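Side-chain contacts in ThermoDBP-single stranded DNA binding protein (Thermoproteus tenax, PDB 3TEK), which binds single-stranded DNA as a non-canonical binding protein and takes the place of the canonical single-stranded DNA-binding protein in the Thermoproteales: residues I28-G33 against F57-G62; K24-R29 against R65-P70. All coordinates share one frame; numbering follows the deposited sequence.

Overall arrangement
Both interactions join the same two elements, strand 23-31 and helix 52-68, at places whose centres lie about 11 Å apart. Strand 23-31 is an inner strand of a four-stranded antiparallel sheet, between 13-20 and 116-124, and the helix runs over one face of it. Because the two run roughly antiparallel, interaction 2 pairs 24-29 with the C-terminal end of the helix (65-70), whereas interaction 1 pairs 28-33, the later part of the strand and the residues after it, with the middle of the helix (57-62). The strand segments share Ile28 and Arg29, and one helix thus follows one strand from the buried core (interaction 1) to a partly buried outer region (interaction 2).

Interaction 1: residues I28-G33 against F57-G62; sequences IRWNTG and FGAVAG
Helix-on-sheet packing in the hydrophobic core brings Ile28 and Trp30 of strand 23-31 against Ala59 and Val60 of helix 52-68. The axes of strand 28-31 and helix 57-62 run roughly antiparallel (147°) and come within 9.7 Å. Trp30 turns CG away from its own backbone N (chi1 173°) and presents a face of the indole to the helix. Ala59 CB sits over that face in a CH-pi contact, 4.2 Å from the centroid of the five-membered ring of Trp30 and 18° off its normal; the nearest ring atom to Ala59 CB is Trp30 CD1 at 4.0 Å. The opposite face looks onto the backbone N of Thr32, two residues on in the chain, while Phe52 meets the indole edge-to-face. Two residues earlier on the strand, Ile28 stretches toward the helix with CD1 anti to CA. Ile28 CD1 lies 4.3 Å from Val60 CG2 and also touches the helix backbone at Ala59 O and Val60 CA, each 4.2 Å from that methyl. Val60 in turn leans on Leu124 and Phe76, which joins the contact to strand 116-124 and helix 71-79. Asn31 opens an Asx turn: Gly33 N donates to Asn31 OD1 over 2.8 Å, reaching it from above the carbonyl plane.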
loop_
_atom_site.group_PDB
_atom_site.type_symbol
_atom_site.label_atom_id
_atom_site.label_comp_id
_atom_site.label_asym_id
_atom_site.label_seq_id
_atom_site.Cartn_x
_atom_site.Cartn_y
_atom_site.Cartn_z
ATOM N N ILE A 28 5.165 -8.095 -0.302
ATOM C CA ILE A 28 3.886 -7.839 0.317
ATOM C C ILE A 28 2.812 -7.646 -0.756
ATOM O O ILE A 28 2.956 -6.827 -1.667
ATOM C CB ILE A 28 3.923 -6.611 1.198
ATOM C CG1 ILE A 28 5.010 -6.745 2.273
ATOM C CG2 ILE A 28 2.558 -6.370 1.837
ATOM C CD1 ILE A 28 5.062 -5.568 3.170
ATOM N N ARG A 29 1.738 -8.417 -0.626
ATOM C CA ARG A 29 0.561 -8.267 -1.450
ATOM C C ARG A 29 -0.463 -7.545 -0.605
ATOM O O ARG A 29 -0.869 -8.051 0.436
ATOM C CB ARG A 29 0.020 -9.629 -1.889
ATOM C CG ARG A 29 0.982 -10.387 -2.796
ATOM C CD ARG A 29 0.577 -11.829 -3.051
ATOM N NE ARG A 29 1.699 -12.542 -3.669
ATOM C CZ ARG A 29 2.337 -13.608 -3.175
ATOM N NH1 ARG A 29 1.965 -14.180 -2.031
ATOM N NH2 ARG A 29 3.352 -14.132 -3.863
ATOM N N TRP A 30 -0.891 -6.374 -1.065
ATOM C CA TRP A 30 -1.714 -5.497 -0.255
ATOM C C TRP A 30 -2.977 -5.066 -0.991
ATOM O O TRP A 30 -2.904 -4.493 -2.067
ATOM C CB TRP A 30 -0.866 -4.288 0.155
ATOM C CG TRP A 30 -1.592 -3.189 0.868
ATOM C CD1 TRP A 30 -2.549 -3.323 1.822
ATOM C CD2 TRP A 30 -1.405 -1.781 0.682
ATOM N NE1 TRP A 30 -2.971 -2.094 2.247
ATOM C CE2 TRP A 30 -2.293 -1.125 1.562
ATOM C CE3 TRP A 30 -0.595 -1.015 -0.153
ATOM C CZ2 TRP A 30 -2.380 0.268 1.645
ATOM C CZ3 TRP A 30 -0.682 0.371 -0.071
ATOM C CH2 TRP A 30 -1.567 0.996 0.829
ATOM N N ASN A 31 -4.134 -5.377 -0.425
ATOM C CA ASN A 31 -5.397 -4.842 -0.941
ATOM C C ASN A 31 -5.904 -3.801 0.017
ATOM O O ASN A 31 -6.026 -4.061 1.187
ATOM C CB ASN A 31 -6.461 -5.932 -1.146
ATOM C CG ASN A 31 -7.734 -5.411 -1.892
ATOM O OD1 ASN A 31 -8.107 -4.232 -1.795
ATOM N ND2 ASN A 31 -8.396 -6.304 -2.633
ATOM N N THR A 32 -6.214 -2.618 -0.507
ATOM C CA THR A 32 -6.628 -1.477 0.305
ATOM C C THR A 32 -7.941 -1.711 1.002
ATOM O O THR A 32 -8.238 -1.080 2.024
ATOM C CB THR A 32 -6.867 -0.227 -0.577
ATOM O OG1 THR A 32 -7.946 -0.481 -1.490
ATOM C CG2 THR A 32 -5.597 0.130 -1.350
ATOM N N GLY A 33 -8.752 -2.574 0.404
ATOM C CA GLY A 33 -10.122 -2.722 0.791
ATOM C C GLY A 33 -10.987 -1.763 0.026
ATOM O O GLY A 33 -10.511 -0.885 -0.726
ATOM N N PHE A 57 1.136 1.142 6.828
ATOM C CA PHE A 57 1.958 0.887 8.005
ATOM C C PHE A 57 1.555 -0.373 8.733
ATOM O O PHE A 57 2.410 -1.118 9.194
ATOM C CB PHE A 57 1.924 2.087 8.947
ATOM C CG PHE A 57 2.878 3.199 8.546
ATOM C CD1 PHE A 57 3.073 3.537 7.212
ATOM C CD2 PHE A 57 3.580 3.911 9.510
ATOM C CE1 PHE A 57 3.947 4.556 6.829
ATOM C CE2 PHE A 57 4.471 4.954 9.130
ATOM C CZ PHE A 57 4.637 5.266 7.774
ATOM N N GLY A 58 0.253 -0.609 8.821
ATOM C CA GLY A 58 -0.258 -1.864 9.361
ATOM C C GLY A 58 0.135 -3.028 8.482
ATOM O O GLY A 58 0.515 -4.091 8.973
ATOM N N ALA A 59 0.087 -2.814 7.167
ATOM C CA ALA A 59 0.498 -3.851 6.230
ATOM C C ALA A 59 1.982 -4.222 6.408
ATOM O O ALA A 59 2.329 -5.400 6.417
ATOM C CB ALA A 59 0.203 -3.427 4.761
ATOM N N VAL A 60 2.842 -3.220 6.579
ATOM C CA VAL A 60 4.278 -3.488 6.752
ATOM C C VAL A 60 4.564 -4.157 8.083
ATOM O O VAL A 60 5.291 -5.151 8.137
ATOM C CB VAL A 60 5.069 -2.199 6.555
ATOM C CG1 VAL A 60 6.513 -2.369 6.927
ATOM C CG2 VAL A 60 4.868 -1.723 5.073
ATOM N N ALA A 61 4.016 -3.614 9.155
ATOM C CA ALA A 61 4.301 -4.104 10.517
ATOM C C ALA A 61 3.798 -5.521 10.628
ATOM O O ALA A 61 4.509 -6.387 11.132
ATOM C CB ALA A 61 3.623 -3.230 11.566
ATOM N N GLY A 62 2.575 -5.747 10.135
ATOM C CA GLY A 62 1.965 -7.072 10.110
ATOM C C GLY A 62 2.794 -8.085 9.335
ATOM O O GLY A 62 3.010 -9.186 9.810
#

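Interaction 2: residues K24-R29 against R65-P70; sequences KLVLIR and REQFGP
Where helix 52-68 ends above the hairpin of strands 13-20 and 23-31, Phe68 packs on Val26 and Lys24, and Gln67 on Val26. Val26 is the centre of this contact and uses both of its methyls. Val26 CG2, beside the backbone N, meets the Phe68 ring along an oblique line, 3.8 Å from Phe68 CE2. CG1, which lies anti to that N (chi1 -173°), turns instead to the aliphatic part of Gln67, with Val26 CG1 and Gln67 CG 4.3 Å apart. The CB of Phe68 does not aim at the strand, yet the phenyl extends back to it and meets Val26 from the opposite direction. Lys24 CB stands at the ring edge, near its plane, 4.3 Å from Phe68 CZ, and one face of the ring receives Gln67 CB, its neighbour in the chain. This is the outer part of the alpha/beta interface, where a helix terminus rests on the antiparallel sheet: Leu17 of strand 13-20 touches both Gln67 and Phe68. The polar ends find partners on that same strand, Gln67 NE2 bonding to Ser15 OG and Lys24 NZ, which leads away from the helix, to Thr19 OG1. Directly after Phe68 the chain leaves the helix at Gly69, whose phi is positive (71°); Gly69 N makes a weak bond of 2.9 Å to Arg65 O.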
loop_
_atom_site.group_PDB
_atom_site.type_symbol
_atom_site.label_atom_id
_atom_site.label_comp_id
_atom_site.label_asym_id
_atom_site.label_seq_id
_atom_site.Cartn_x
_atom_site.Cartn_y
_atom_site.Cartn_z
ATOM N N LYS A 24 17.292 -11.027 3.231
ATOM C CA LYS A 24 15.922 -11.436 3.093
ATOM C C LYS A 24 15.086 -10.179 2.855
ATOM O O LYS A 24 15.217 -9.209 3.579
ATOM C CB LYS A 24 15.455 -12.120 4.360
ATOM C CG LYS A 24 16.181 -13.388 4.663
ATOM C CD LYS A 24 15.603 -14.547 3.876
ATOM C CE LYS A 24 16.072 -15.910 4.448
ATOM N NZ LYS A 24 17.294 -16.375 3.753
ATOM N N LEU A 25 14.240 -10.197 1.840
ATOM C CA LEU A 25 13.290 -9.113 1.612
ATOM C C LEU A 25 11.877 -9.647 1.810
ATOM O O LEU A 25 11.657 -10.857 1.794
ATOM C CB LEU A 25 13.467 -8.505 0.222
ATOM C CG LEU A 25 14.891 -7.953 0.017
ATOM C CD1 LEU A 25 15.636 -8.844 -0.898
ATOM C CD2 LEU A 25 14.858 -6.555 -0.581
ATOM N N VAL A 26 10.934 -8.729 1.970
ATOM C CA VAL A 26 9.548 -9.088 2.193
ATOM C C VAL A 26 8.728 -8.660 0.996
ATOM O O VAL A 26 8.612 -7.463 0.705
ATOM C CB VAL A 26 8.991 -8.461 3.483
ATOM C CG1 VAL A 26 7.575 -9.003 3.771
ATOM C CG2 VAL A 26 9.931 -8.752 4.694
ATOM N N LEU A 27 8.188 -9.652 0.286
ATOM C CA LEU A 27 7.181 -9.396 -0.752
ATOM C C LEU A 27 5.813 -9.240 -0.097
ATOM O O LEU A 27 5.363 -10.139 0.600
ATOM C CB LEU A 27 7.162 -10.533 -1.766
ATOM C CG LEU A 27 6.157 -10.472 -2.913
ATOM C CD1 LEU A 27 6.271 -9.182 -3.711
ATOM C CD2 LEU A 27 6.368 -11.653 -3.815
ATOM N N ILE A 28 5.165 -8.095 -0.302
ATOM C CA ILE A 28 3.886 -7.839 0.317
ATOM C C ILE A 28 2.812 -7.646 -0.756
ATOM O O ILE A 28 2.956 -6.827 -1.667
ATOM C CB ILE A 28 3.923 -6.611 1.198
ATOM C CG1 ILE A 28 5.010 -6.745 2.273
ATOM C CG2 ILE A 28 2.558 -6.370 1.837
ATOM C CD1 ILE A 28 5.062 -5.568 3.170
ATOM N N ARG A 29 1.738 -8.417 -0.626
ATOM C CA ARG A 29 0.561 -8.267 -1.450
ATOM C C ARG A 29 -0.463 -7.545 -0.605
ATOM O O ARG A 29 -0.869 -8.051 0.436
ATOM C CB ARG A 29 0.020 -9.629 -1.889
ATOM C CG ARG A 29 0.982 -10.387 -2.796
ATOM C CD ARG A 29 0.577 -11.829 -3.051
ATOM N NE ARG A 29 1.699 -12.542 -3.669
ATOM C CZ ARG A 29 2.337 -13.608 -3.175
ATOM N NH1 ARG A 29 1.965 -14.180 -2.031
ATOM N NH2 ARG A 29 3.352 -14.132 -3.863
ATOM N N ARG A 65 6.042 -9.013 11.339
ATOM C CA ARG A 65 5.679 -9.968 12.376
ATOM C C ARG A 65 5.461 -11.367 11.820
ATOM O O ARG A 65 5.943 -12.329 12.402
ATOM C CB ARG A 65 4.403 -9.528 13.098
ATOM C CG ARG A 65 4.595 -8.327 13.963
ATOM C CD ARG A 65 3.373 -8.057 14.870
ATOM N NE ARG A 65 3.169 -6.613 15.011
ATOM C CZ ARG A 65 2.251 -5.890 14.366
ATOM N NH1 ARG A 65 1.370 -6.468 13.546
ATOM N NH2 ARG A 65 2.194 -4.577 14.581
ATOM N N GLU A 66 4.715 -11.458 10.712
ATOM C CA GLU A 66 4.456 -12.743 10.026
ATOM C C GLU A 66 5.756 -13.447 9.686
ATOM O O GLU A 66 5.993 -14.605 10.072
ATOM C CB GLU A 66 3.706 -12.511 8.718
ATOM C CG GLU A 66 2.220 -12.511 8.836
ATOM C CD GLU A 66 1.649 -13.928 8.810
ATOM O OE1 GLU A 66 2.006 -14.708 7.885
ATOM O OE2 GLU A 66 0.843 -14.250 9.712
ATOM N N GLN A 67 6.618 -12.726 8.980
ATOM C CA GLN A 67 7.831 -13.338 8.459
ATOM C C GLN A 67 8.975 -13.545 9.466
ATOM O O GLN A 67 9.689 -14.540 9.361
ATOM C CB GLN A 67 8.324 -12.565 7.229
ATOM C CG GLN A 67 7.302 -12.580 6.090
ATOM C CD GLN A 67 6.750 -13.969 5.807
ATOM O OE1 GLN A 67 7.472 -14.971 5.875
ATOM N NE2 GLN A 67 5.466 -14.034 5.476
ATOM N N PHE A 68 9.158 -12.624 10.404
ATOM C CA PHE A 68 10.293 -12.695 11.348
ATOM C C PHE A 68 9.917 -12.936 12.821
ATOM O O PHE A 68 10.790 -12.898 13.682
ATOM C CB PHE A 68 11.109 -11.409 11.278
ATOM C CG PHE A 68 11.676 -11.141 9.929
ATOM C CD1 PHE A 68 12.775 -11.865 9.470
ATOM C CD2 PHE A 68 11.116 -10.170 9.117
ATOM C CE1 PHE A 68 13.305 -11.628 8.211
ATOM C CE2 PHE A 68 11.631 -9.908 7.850
ATOM C CZ PHE A 68 12.741 -10.638 7.395
ATOM N N GLY A 69 8.629 -13.135 13.101
ATOM C CA GLY A 69 8.124 -13.290 14.470
ATOM C C GLY A 69 8.154 -12.005 15.288
ATOM O O GLY A 69 8.151 -10.922 14.723
ATOM N N PRO A 70 8.220 -12.112 16.629
ATOM C CA PRO A 70 8.095 -10.903 17.451
ATOM C C PRO A 70 9.208 -9.882 17.221
ATOM O O PRO A 70 8.940 -8.690 17.321
ATOM C CB PRO A 70 8.121 -11.439 18.897
ATOM C CG PRO A 70 8.807 -12.734 18.813
ATOM C CD PRO A 70 8.440 -13.310 17.459
#